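Local atomic coordinates of ferric enterobactin receptor PIRA (Pseudomonas aeruginosa, PDB entry 5FP2), a protein that probably takes up ferric enterobactin across the bacterial outer membrane as a TonB-dependent siderophore receptor. Residues E197-R202 with L244-T249; K347-R352 with K377-D382; G457-V462 with F522-W527. One frame throughout, in Å; residues are numbered along the deposited sequence.

Interaction 1 (E197-R202 with L244-T249); sequences EALSFR and LSWQVT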
loop_
_atom_site.group_PDB
_atom_site.type_symbol
_atom_site.label_atom_id
_atom_site.label_comp_id
_atom_site.label_asym_id
_atom_site.label_seq_id
_atom_site.Cartn_x
_atom_site.Cartn_y
_atom_site.Cartn_z
ATOM N N GLU A 197 -11.246 26.791 17.127
ATOM C CA GLU A 197 -12.492 26.331 16.534
ATOM C C GLU A 197 -12.298 25.943 15.075
ATOM O O GLU A 197 -12.972 25.033 14.582
ATOM C CB GLU A 197 -13.580 27.394 16.668
ATOM C CG GLU A 197 -14.058 27.602 18.100
ATOM C CD GLU A 197 -15.465 28.181 18.186
ATOM O OE1 GLU A 197 -16.231 28.016 17.205
ATOM O OE2 GLU A 197 -15.823 28.768 19.243
ATOM N N ALA A 198 -11.313 26.551 14.425
ATOM C CA ALA A 198 -11.084 26.338 13.005
ATOM C C ALA A 198 -9.814 25.555 12.708
ATOM O O ALA A 198 -9.645 25.067 11.596
ATOM C CB ALA A 198 -11.035 27.674 12.291
ATOM N N LEU A 199 -8.889 25.495 13.661
ATOM C CA LEU A 199 -7.623 24.784 13.450
ATOM C C LEU A 199 -7.506 23.521 14.303
ATOM O O LEU A 199 -7.945 23.474 15.461
ATOM C CB LEU A 199 -6.416 25.694 13.697
ATOM C CG LEU A 199 -6.112 26.849 12.720
ATOM C CD1 LEU A 199 -4.908 27.632 13.215
ATOM C CD2 LEU A 199 -5.842 26.311 11.318
ATOM N N SER A 200 -6.994 22.476 13.656
ATOM C CA SER A 200 -6.642 21.207 14.287
ATOM C C SER A 200 -5.293 20.741 13.762
ATOM O O SER A 200 -4.916 21.003 12.615
ATOM C CB SER A 200 -7.672 20.140 13.944
ATOM O OG SER A 200 -8.996 20.603 14.106
ATOM N N PHE A 201 -4.600 19.974 14.585
ATOM C CA PHE A 201 -3.309 19.438 14.194
ATOM C C PHE A 201 -3.239 17.936 14.447
ATOM O O PHE A 201 -4.021 17.389 15.230
ATOM C CB PHE A 201 -2.199 20.147 14.977
ATOM C CG PHE A 201 -2.042 19.641 16.381
ATOM C CD1 PHE A 201 -2.986 19.963 17.353
ATOM C CD2 PHE A 201 -0.965 18.844 16.729
ATOM C CE1 PHE A 201 -2.845 19.512 18.652
ATOM C CE2 PHE A 201 -0.798 18.421 18.031
ATOM C CZ PHE A 201 -1.749 18.733 18.990
ATOM N N ARG A 202 -2.249 17.297 13.827
ATOM C CA ARG A 202 -1.845 15.933 14.191
ATOM C C ARG A 202 -0.392 15.648 13.835
ATOM O O ARG A 202 -0.029 15.670 12.656
ATOM C CB ARG A 202 -2.696 14.939 13.440
ATOM C CG ARG A 202 -2.219 13.513 13.615
ATOM C CD ARG A 202 -2.185 12.757 12.284
ATOM N NE ARG A 202 -1.185 13.349 11.390
ATOM C CZ ARG A 202 -1.235 13.317 10.055
ATOM N NH1 ARG A 202 -2.239 12.715 9.404
ATOM N NH2 ARG A 202 -0.280 13.951 9.367
ATOM N N LEU A 244 -1.483 20.359 9.743
ATOM C CA LEU A 244 -2.269 21.461 10.246
ATOM C C LEU A 244 -3.537 21.463 9.436
ATOM O O LEU A 244 -3.497 21.389 8.202
ATOM C CB LEU A 244 -1.504 22.764 10.002
ATOM C CG LEU A 244 -1.953 24.046 10.692
ATOM C CD1 LEU A 244 -2.493 23.843 12.101
ATOM C CD2 LEU A 244 -0.749 24.968 10.725
ATOM N N SER A 245 -4.672 21.431 10.114
ATOM C CA SER A 245 -5.928 21.340 9.390
ATOM C C SER A 245 -6.794 22.572 9.623
ATOM O O SER A 245 -7.043 22.959 10.766
ATOM C CB SER A 245 -6.685 20.092 9.793
ATOM O OG SER A 245 -7.847 20.019 9.008
ATOM N N TRP A 246 -7.281 23.173 8.546
ATOM C CA TRP A 246 -8.034 24.407 8.673
ATOM C C TRP A 246 -9.450 24.264 8.104
ATOM O O TRP A 246 -9.645 24.080 6.900
ATOM C CB TRP A 246 -7.262 25.559 8.012
ATOM C CG TRP A 246 -8.042 26.841 7.891
ATOM C CD1 TRP A 246 -9.091 27.250 8.665
ATOM C CD2 TRP A 246 -7.796 27.895 6.959
ATOM N NE1 TRP A 246 -9.573 28.440 8.203
ATOM C CE2 TRP A 246 -8.763 28.884 7.188
ATOM C CE3 TRP A 246 -6.864 28.085 5.935
ATOM C CZ2 TRP A 246 -8.826 30.049 6.432
ATOM C CZ3 TRP A 246 -6.930 29.232 5.185
ATOM C CH2 TRP A 246 -7.913 30.197 5.426
ATOM N N GLN A 247 -10.437 24.391 8.984
ATOM C CA GLN A 247 -11.828 24.364 8.577
ATOM C C GLN A 247 -12.300 25.738 8.175
ATOM O O GLN A 247 -12.740 26.521 9.011
ATOM C CB GLN A 247 -12.718 23.833 9.697
ATOM C CG GLN A 247 -14.065 23.332 9.197
ATOM C CD GLN A 247 -14.317 21.909 9.612
ATOM O OE1 GLN A 247 -14.492 21.608 10.794
ATOM N NE2 GLN A 247 -14.290 21.010 8.639
ATOM N N VAL A 248 -12.176 26.024 6.886
ATOM C CA VAL A 248 -12.432 27.345 6.335
ATOM C C VAL A 248 -13.924 27.605 6.417
ATOM O O VAL A 248 -14.358 28.722 6.695
ATOM C CB VAL A 248 -12.013 27.400 4.855
ATOM C CG1 VAL A 248 -12.153 28.808 4.316
ATOM C CG2 VAL A 248 -10.587 26.902 4.677
ATOM N N THR A 249 -14.687 26.556 6.128
ATOM C CA THR A 249 -16.146 26.560 6.177
ATOM C C THR A 249 -16.622 25.189 6.670
ATOM O O THR A 249 -15.867 24.214 6.664
ATOM C CB THR A 249 -16.723 26.792 4.768
ATOM O OG1 THR A 249 -16.092 27.936 4.196
ATOM C CG2 THR A 249 -18.231 27.019 4.798
#

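Interaction 2 (K347-R352 with K377-D382); sequences KLENYR and KETLND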
loop_
_atom_site.group_PDB
_atom_site.type_symbol
_atom_site.label_atom_id
_atom_site.label_comp_id
_atom_site.label_asym_id
_atom_site.label_seq_id
_atom_site.Cartn_x
_atom_site.Cartn_y
_atom_site.Cartn_z
ATOM N N LYS A 347 20.308 13.717 -5.648
ATOM C CA LYS A 347 19.086 14.346 -5.162
ATOM C C LYS A 347 17.969 14.161 -6.165
ATOM O O LYS A 347 18.170 14.316 -7.366
ATOM C CB LYS A 347 19.293 15.840 -4.903
ATOM C CG LYS A 347 18.036 16.599 -4.480
ATOM C CD LYS A 347 18.353 18.034 -4.067
ATOM C CE LYS A 347 17.423 18.553 -2.973
ATOM N NZ LYS A 347 18.079 19.559 -2.074
ATOM N N LEU A 348 16.781 13.888 -5.642
ATOM C CA LEU A 348 15.600 13.599 -6.445
ATOM C C LEU A 348 14.489 14.490 -5.914
ATOM O O LEU A 348 14.344 14.634 -4.699
ATOM C CB LEU A 348 15.188 12.127 -6.294
ATOM C CG LEU A 348 13.900 11.701 -7.026
ATOM C CD1 LEU A 348 14.061 11.679 -8.541
ATOM C CD2 LEU A 348 13.397 10.344 -6.549
ATOM N N GLU A 349 13.669 15.039 -6.806
ATOM C CA GLU A 349 12.553 15.880 -6.382
ATOM C C GLU A 349 11.308 15.764 -7.238
ATOM O O GLU A 349 11.375 15.920 -8.459
ATOM C CB GLU A 349 12.982 17.328 -6.415
ATOM C CG GLU A 349 14.466 17.474 -6.183
ATOM C CD GLU A 349 14.855 18.898 -6.055
ATOM O OE1 GLU A 349 13.985 19.752 -6.316
ATOM O OE2 GLU A 349 16.014 19.131 -5.678
ATOM N N ASN A 350 10.159 15.701 -6.567
ATOM C CA ASN A 350 8.871 15.619 -7.237
ATOM C C ASN A 350 7.968 16.797 -6.963
ATOM O O ASN A 350 7.667 17.091 -5.815
ATOM C CB ASN A 350 8.135 14.357 -6.805
ATOM C CG ASN A 350 8.604 13.146 -7.563
ATOM O OD1 ASN A 350 8.227 12.936 -8.723
ATOM N ND2 ASN A 350 9.524 12.403 -6.959
ATOM N N TYR A 351 7.391 17.340 -8.022
ATOM C CA TYR A 351 6.281 18.251 -7.878
ATOM C C TYR A 351 5.027 17.561 -8.392
ATOM O O TYR A 351 5.072 16.925 -9.428
ATOM C CB TYR A 351 6.572 19.543 -8.659
ATOM C CG TYR A 351 7.960 20.102 -8.398
ATOM C CD1 TYR A 351 9.088 19.531 -8.984
ATOM C CD2 TYR A 351 8.148 21.143 -7.511
ATOM C CE1 TYR A 351 10.359 20.000 -8.709
ATOM C CE2 TYR A 351 9.412 21.619 -7.233
ATOM C CZ TYR A 351 10.511 21.035 -7.824
ATOM O OH TYR A 351 11.764 21.547 -7.569
ATOM N N ARG A 352 3.921 17.678 -7.664
ATOM C CA ARG A 352 2.647 17.125 -8.092
ATOM C C ARG A 352 1.483 18.109 -7.894
ATOM O O ARG A 352 1.371 18.756 -6.849
ATOM C CB ARG A 352 2.365 15.834 -7.314
ATOM C CG ARG A 352 2.946 14.562 -7.926
ATOM C CD ARG A 352 3.470 13.596 -6.864
ATOM N NE ARG A 352 4.158 12.432 -7.448
ATOM C CZ ARG A 352 5.102 11.713 -6.833
ATOM N NH1 ARG A 352 5.535 12.068 -5.623
ATOM N NH2 ARG A 352 5.668 10.676 -7.450
ATOM N N LYS A 377 6.002 16.503 -12.028
ATOM C CA LYS A 377 7.351 16.686 -12.527
ATOM C C LYS A 377 8.296 15.959 -11.596
ATOM O O LYS A 377 8.101 15.995 -10.390
ATOM C CB LYS A 377 7.691 18.176 -12.577
ATOM C CG LYS A 377 8.994 18.510 -13.288
ATOM C CD LYS A 377 9.113 20.013 -13.478
ATOM C CE LYS A 377 10.512 20.457 -13.887
ATOM N NZ LYS A 377 10.649 21.945 -13.961
ATOM N N GLU A 378 9.290 15.273 -12.151
ATOM C CA GLU A 378 10.348 14.690 -11.336
ATOM C C GLU A 378 11.710 15.045 -11.894
ATOM O O GLU A 378 11.920 15.017 -13.105
ATOM C CB GLU A 378 10.224 13.186 -11.269
ATOM C CG GLU A 378 8.874 12.659 -11.713
ATOM C CD GLU A 378 8.936 11.182 -11.998
ATOM O OE1 GLU A 378 9.556 10.816 -13.026
ATOM O OE2 GLU A 378 8.490 10.409 -11.113
ATOM N N THR A 379 12.606 15.454 -11.001
ATOM C CA THR A 379 13.943 15.860 -11.385
ATOM C C THR A 379 14.954 14.993 -10.651
ATOM O O THR A 379 14.771 14.675 -9.482
ATOM C CB THR A 379 14.197 17.309 -10.984
ATOM O OG1 THR A 379 13.952 17.434 -9.579
ATOM C CG2 THR A 379 13.272 18.254 -11.737
ATOM N N LEU A 380 16.044 14.663 -11.330
ATOM C CA LEU A 380 17.103 13.870 -10.733
ATOM C C LEU A 380 18.465 14.493 -10.995
ATOM O O LEU A 380 18.838 14.740 -12.143
ATOM C CB LEU A 380 17.087 12.457 -11.301
ATOM C CG LEU A 380 18.238 11.588 -10.791
ATOM C CD1 LEU A 380 17.889 11.026 -9.424
ATOM C CD2 LEU A 380 18.564 10.477 -11.772
ATOM N N ASN A 381 19.227 14.677 -9.922
ATOM C CA ASN A 381 20.597 15.117 -10.033
ATOM C C ASN A 381 21.540 14.133 -9.355
ATOM O O ASN A 381 21.401 13.851 -8.169
ATOM C CB ASN A 381 20.741 16.497 -9.405
ATOM C CG ASN A 381 22.128 17.072 -9.580
ATOM O OD1 ASN A 381 22.840 16.749 -10.533
ATOM N ND2 ASN A 381 22.523 17.924 -8.650
ATOM N N ASP A 382 22.483 13.603 -10.129
ATOM C CA ASP A 382 23.378 12.545 -9.670
ATOM C C ASP A 382 24.615 12.550 -10.569
ATOM O O ASP A 382 24.536 12.175 -11.741
ATOM C CB ASP A 382 22.669 11.180 -9.741
ATOM C CG ASP A 382 23.523 10.033 -9.212
ATOM O OD1 ASP A 382 24.769 10.124 -9.276
ATOM O OD2 ASP A 382 22.934 9.034 -8.743
#

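Interaction 3 (G457-V462 with F522-W527); sequences GEYFTV and FRRDGW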
loop_
_atom_site.group_PDB
_atom_site.type_symbol
_atom_site.label_atom_id
_atom_site.label_comp_id
_atom_site.label_asym_id
_atom_site.label_seq_id
_atom_site.Cartn_x
_atom_site.Cartn_y
_atom_site.Cartn_z
ATOM N N GLY A 457 -28.995 -12.749 -5.174
ATOM C CA GLY A 457 -29.666 -12.954 -3.895
ATOM C C GLY A 457 -28.966 -12.180 -2.794
ATOM O O GLY A 457 -28.099 -11.353 -3.063
ATOM N N GLU A 458 -29.347 -12.433 -1.549
ATOM C CA GLU A 458 -28.822 -11.669 -0.427
ATOM C C GLU A 458 -27.383 -12.054 -0.112
ATOM O O GLU A 458 -26.668 -11.291 0.527
ATOM C CB GLU A 458 -29.669 -11.885 0.829
ATOM C CG GLU A 458 -31.152 -11.588 0.665
ATOM C CD GLU A 458 -32.007 -12.336 1.676
ATOM O OE1 GLU A 458 -31.550 -12.526 2.826
ATOM O OE2 GLU A 458 -33.128 -12.752 1.314
ATOM N N TYR A 459 -26.971 -13.257 -0.499
ATOM C CA TYR A 459 -25.797 -13.877 0.105
ATOM C C TYR A 459 -24.618 -14.042 -0.848
ATOM O O TYR A 459 -23.528 -14.411 -0.422
ATOM C CB TYR A 459 -26.161 -15.236 0.708
ATOM C CG TYR A 459 -27.331 -15.186 1.671
ATOM C CD1 TYR A 459 -27.375 -14.246 2.694
ATOM C CD2 TYR A 459 -28.381 -16.098 1.576
ATOM C CE1 TYR A 459 -28.436 -14.198 3.578
ATOM C CE2 TYR A 459 -29.440 -16.064 2.467
ATOM C CZ TYR A 459 -29.462 -15.111 3.466
ATOM O OH TYR A 459 -30.511 -15.061 4.353
ATOM N N PHE A 460 -24.823 -13.784 -2.133
ATOM C CA PHE A 460 -23.752 -13.963 -3.111
ATOM C C PHE A 460 -23.502 -12.663 -3.878
ATOM O O PHE A 460 -24.369 -11.794 -3.934
ATOM C CB PHE A 460 -24.105 -15.092 -4.089
ATOM C CG PHE A 460 -23.825 -16.473 -3.568
ATOM C CD1 PHE A 460 -22.598 -17.076 -3.789
ATOM C CD2 PHE A 460 -24.808 -17.199 -2.925
ATOM C CE1 PHE A 460 -22.334 -18.351 -3.322
ATOM C CE2 PHE A 460 -24.557 -18.480 -2.467
ATOM C CZ PHE A 460 -23.317 -19.057 -2.663
ATOM N N THR A 461 -22.307 -12.524 -4.445
ATOM C CA THR A 461 -22.018 -11.450 -5.396
ATOM C C THR A 461 -20.964 -11.911 -6.400
ATOM O O THR A 461 -20.065 -12.679 -6.070
ATOM C CB THR A 461 -21.532 -10.157 -4.694
ATOM O OG1 THR A 461 -22.540 -9.666 -3.802
ATOM C CG2 THR A 461 -21.230 -9.069 -5.708
ATOM N N VAL A 462 -21.115 -11.465 -7.640
ATOM C CA VAL A 462 -20.140 -11.745 -8.686
ATOM C C VAL A 462 -19.489 -10.438 -9.081
ATOM O O VAL A 462 -20.137 -9.390 -9.096
ATOM C CB VAL A 462 -20.802 -12.339 -9.940
ATOM C CG1 VAL A 462 -19.748 -12.822 -10.923
ATOM C CG2 VAL A 462 -21.736 -13.473 -9.555
ATOM N N PHE A 522 -19.247 -15.181 -1.177
ATOM C CA PHE A 522 -20.395 -15.570 -0.364
ATOM C C PHE A 522 -20.275 -14.900 0.996
ATOM O O PHE A 522 -19.170 -14.554 1.427
ATOM C CB PHE A 522 -20.400 -17.087 -0.223
ATOM C CG PHE A 522 -21.430 -17.634 0.740
ATOM C CD1 PHE A 522 -22.740 -17.844 0.334
ATOM C CD2 PHE A 522 -21.035 -18.137 1.976
ATOM C CE1 PHE A 522 -23.665 -18.384 1.209
ATOM C CE2 PHE A 522 -21.937 -18.793 2.806
ATOM C CZ PHE A 522 -23.262 -18.869 2.441
ATOM N N ARG A 523 -21.413 -14.567 1.595
ATOM C CA ARG A 523 -21.423 -13.797 2.837
ATOM C C ARG A 523 -22.728 -14.033 3.583
ATOM O O ARG A 523 -23.792 -13.678 3.096
ATOM C CB ARG A 523 -21.241 -12.308 2.539
ATOM C CG ARG A 523 -20.886 -11.472 3.757
ATOM C CD ARG A 523 -20.884 -9.985 3.436
ATOM N NE ARG A 523 -19.604 -9.580 2.863
ATOM C CZ ARG A 523 -18.601 -9.064 3.569
ATOM N NH1 ARG A 523 -18.757 -8.816 4.866
ATOM N NH2 ARG A 523 -17.456 -8.736 2.972
ATOM N N ARG A 524 -22.661 -14.697 4.731
ATOM C CA ARG A 524 -23.872 -15.008 5.471
ATOM C C ARG A 524 -23.558 -15.416 6.896
ATOM O O ARG A 524 -22.737 -16.298 7.130
ATOM C CB ARG A 524 -24.620 -16.142 4.781
ATOM C CG ARG A 524 -25.738 -16.751 5.617
ATOM C CD ARG A 524 -27.042 -16.680 4.854
ATOM N NE ARG A 524 -28.052 -17.521 5.454
ATOM C CZ ARG A 524 -28.495 -18.631 4.886
ATOM N NH1 ARG A 524 -28.055 -18.977 3.676
ATOM N NH2 ARG A 524 -29.386 -19.402 5.514
ATOM N N ASP A 525 -24.245 -14.796 7.845
ATOM C CA ASP A 525 -24.099 -15.143 9.253
ATOM C C ASP A 525 -22.649 -15.153 9.733
ATOM O O ASP A 525 -22.194 -16.149 10.305
ATOM C CB ASP A 525 -24.714 -16.505 9.511
ATOM C CG ASP A 525 -26.165 -16.407 9.901
ATOM O OD1 ASP A 525 -26.490 -15.398 10.577
ATOM O OD2 ASP A 525 -26.953 -17.338 9.552
ATOM N N GLY A 526 -21.943 -14.036 9.554
ATOM C CA GLY A 526 -20.534 -13.973 9.915
ATOM C C GLY A 526 -19.631 -14.919 9.133
ATOM O O GLY A 526 -18.416 -14.888 9.306
ATOM N N TRP A 527 -20.203 -15.723 8.239
ATOM C CA TRP A 527 -19.417 -16.499 7.281
ATOM C C TRP A 527 -19.051 -15.661 6.073
ATOM O O TRP A 527 -19.849 -14.853 5.601
ATOM C CB TRP A 527 -20.209 -17.708 6.791
ATOM C CG TRP A 527 -20.401 -18.765 7.818
ATOM C CD1 TRP A 527 -21.266 -18.744 8.869
ATOM C CD2 TRP A 527 -19.726 -20.021 7.877
ATOM N NE1 TRP A 527 -21.163 -19.910 9.589
ATOM C CE2 TRP A 527 -20.234 -20.716 8.988
ATOM C CE3 TRP A 527 -18.733 -20.620 7.103
ATOM C CZ2 TRP A 527 -19.799 -21.994 9.328
ATOM C CZ3 TRP A 527 -18.344 -21.910 7.404
ATOM C CH2 TRP A 527 -18.868 -22.582 8.515
#

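Interaction 1 (E197-R202 with L244-T249)
Ser200 and Ser245 form a hydrogen-bonded antiparallel pair between strands 199-202 and 244-247, whose axes pass 4.6 Å apart at 157°, with non-hydrogen-bonded pairs Leu199-Trp246 and Phe201-Leu244 on either side. Ser200 N donates to Ser245 O at 2.9 Å, and Ser245 N returns the bond to Ser200 O. Just before strand 199-202 begins, Ala198 O still accepts from Gln247 N at 2.8 Å and also lies at the edge of the Trp246 ring, near its plane. Leu199 does most of the apolar work: with CG anti to its own carbonyl carbon (chi1 -69°), CD2 comes to lie 3.7 Å from Trp246 CB and 4.2 Å from Leu244 CD1. Trp246 turns the CD1 side of its indole towards Ala198, where CD1 and Ala198 CB are 4.1 Å apart, and Val248 CG2 covers one face of the ring from within the same segment. The two serines point to the other face of the sheet. There Ser200 CB and Ser245 CB meet at 4.3 Å. Ser245 OG is hydrogen-bonded to Asp255 OD1 on the next strand, and Arg160 and Pro161 pack against the pair. Neighbouring antiparallel strands that end at short turns fit the rim of a TonB-dependent receptor barrel, probably the periplasmic one, with the leucines and tryptophan probably towards lipid.

Interaction 2 (K347-R352 with K377-D382)
Thr379 and Glu349 meet at the middle of this antiparallel pairing, where Glu349 O takes two hydrogen bonds from one residue. Thr379 N donates at 2.9 Å, and Thr379 OG1, placed between its own backbone N and carbonyl carbon (chi1 56°), reaches the same Glu349 O at 3.2 Å. The hydroxyl comes in well to the side of the carbonyl, at a C=O...donor angle of 117°, so the two donors do not compete for one direction. On the same face Tyr351 and Lys377 run side by side, Tyr351 CD1 lying 4.1 Å from Lys377 CB, while the rim of the ring is turned to Lys377 O. The opposite face carries Leu348 against Leu380, their CD1 methyls 4.0 Å apart, and Asn350 alongside Glu378 with amide and carboxylate planes 63° apart. Asn350 OD1 rests against the aliphatic part of Glu378 and also sits over one face of the Arg352 guanidinium. Reciprocal backbone bonds in the pairs Lys347-Asn381, Glu349-Thr379 and Tyr351-Lys377 set this register. Further out, Arg352 is held by a salt bridge to Asp318 and a hydrogen bond to Asn376, Tyr317 meets the Tyr351 ring, and Leu475, Tyr476 and Tyr482 cover Leu380. Arg352 NH2 stays 4.6 Å from Glu378 OE2, too far for a salt bridge, though its charge may favour the carboxylate. The contact therefore depends chiefly on backbone bonding within a barrel hairpin, with the threonine hydroxyl adding a side-chain bond and Arg352 probably offsetting the acidic groups around it.

Interaction 3 (G457-V462 with F522-W527)
Tyr459 sends its ring towards Arg524 because its CG stands anti to the carbonyl carbon (chi1 -53°), while Arg524 leaves with CG anti to its backbone N and then bends about the CB-CG bond (chi2 124°), which lays its end across that ring. The guanidinium is stacked flat on the phenol, the planes 19° apart, and Arg524 CZ lies 4.2 Å from the ring centroid, an off-centre cation-pi contact. Arg524 CD is modelled over the middle of the same face, too close to be taken literally, so the exact spacing of the stack is uncertain. The opposite face of the ring is met by Glu458 CB, so the phenol is sandwiched between its own neighbour and the arginine. On the backbone, Tyr459 O accepts from Arg523 N at 2.9 Å, and Tyr459 CB touches Phe522 CE1 at 4.0 Å. Phe460 and Phe522 form the non-hydrogen-bonded antiparallel pair, with CA atoms 4.6 Å apart. Their rings meet obliquely, centroids 4.9 Å apart, the CD1 side of Phe522 lying over the rim of one face of Phe460. Arg524 also opens a type I' turn that ends at Trp527; Arg524 N bonds to Trp527 O at 2.9 Å and Trp527 N to Arg524 O at 2.8 Å. Gly526, with positive phi, suits that tight turn, beyond which Trp527 packs on Val578 and Pro579 of strand 567-581. Across the two segments, then, a single backbone hydrogen bond is supplemented by aromatic packing and a cation-pi stack, in which the delocalised charge of Arg524 probably gains some stabilisation from the phenol's electrons at the barrel surface.

How the interactions relate
All three contacts join neighbouring strands of one closed 22-stranded antiparallel barrel and follow one another along the chain. Interaction 1 joins strands 199-210 and 235-247, interaction 2 the hairpin 345-361/367-381, and interaction 3 strands 460-471 and 511-524. The centres of interactions 1 and 2 lie about 31 Å apart. Between the centres of interactions 1 and 3 there are about 41 Å, and between those of interactions 2 and 3 about 48 Å; none touches another. Interactions 1 and 3 sit by short turns, as at the periplasmic end of such barrels, whereas interaction 2 lies towards the long, partly disordered loops that are extracellular in this family. Together they sample both ends of the wall that encloses the plug domain.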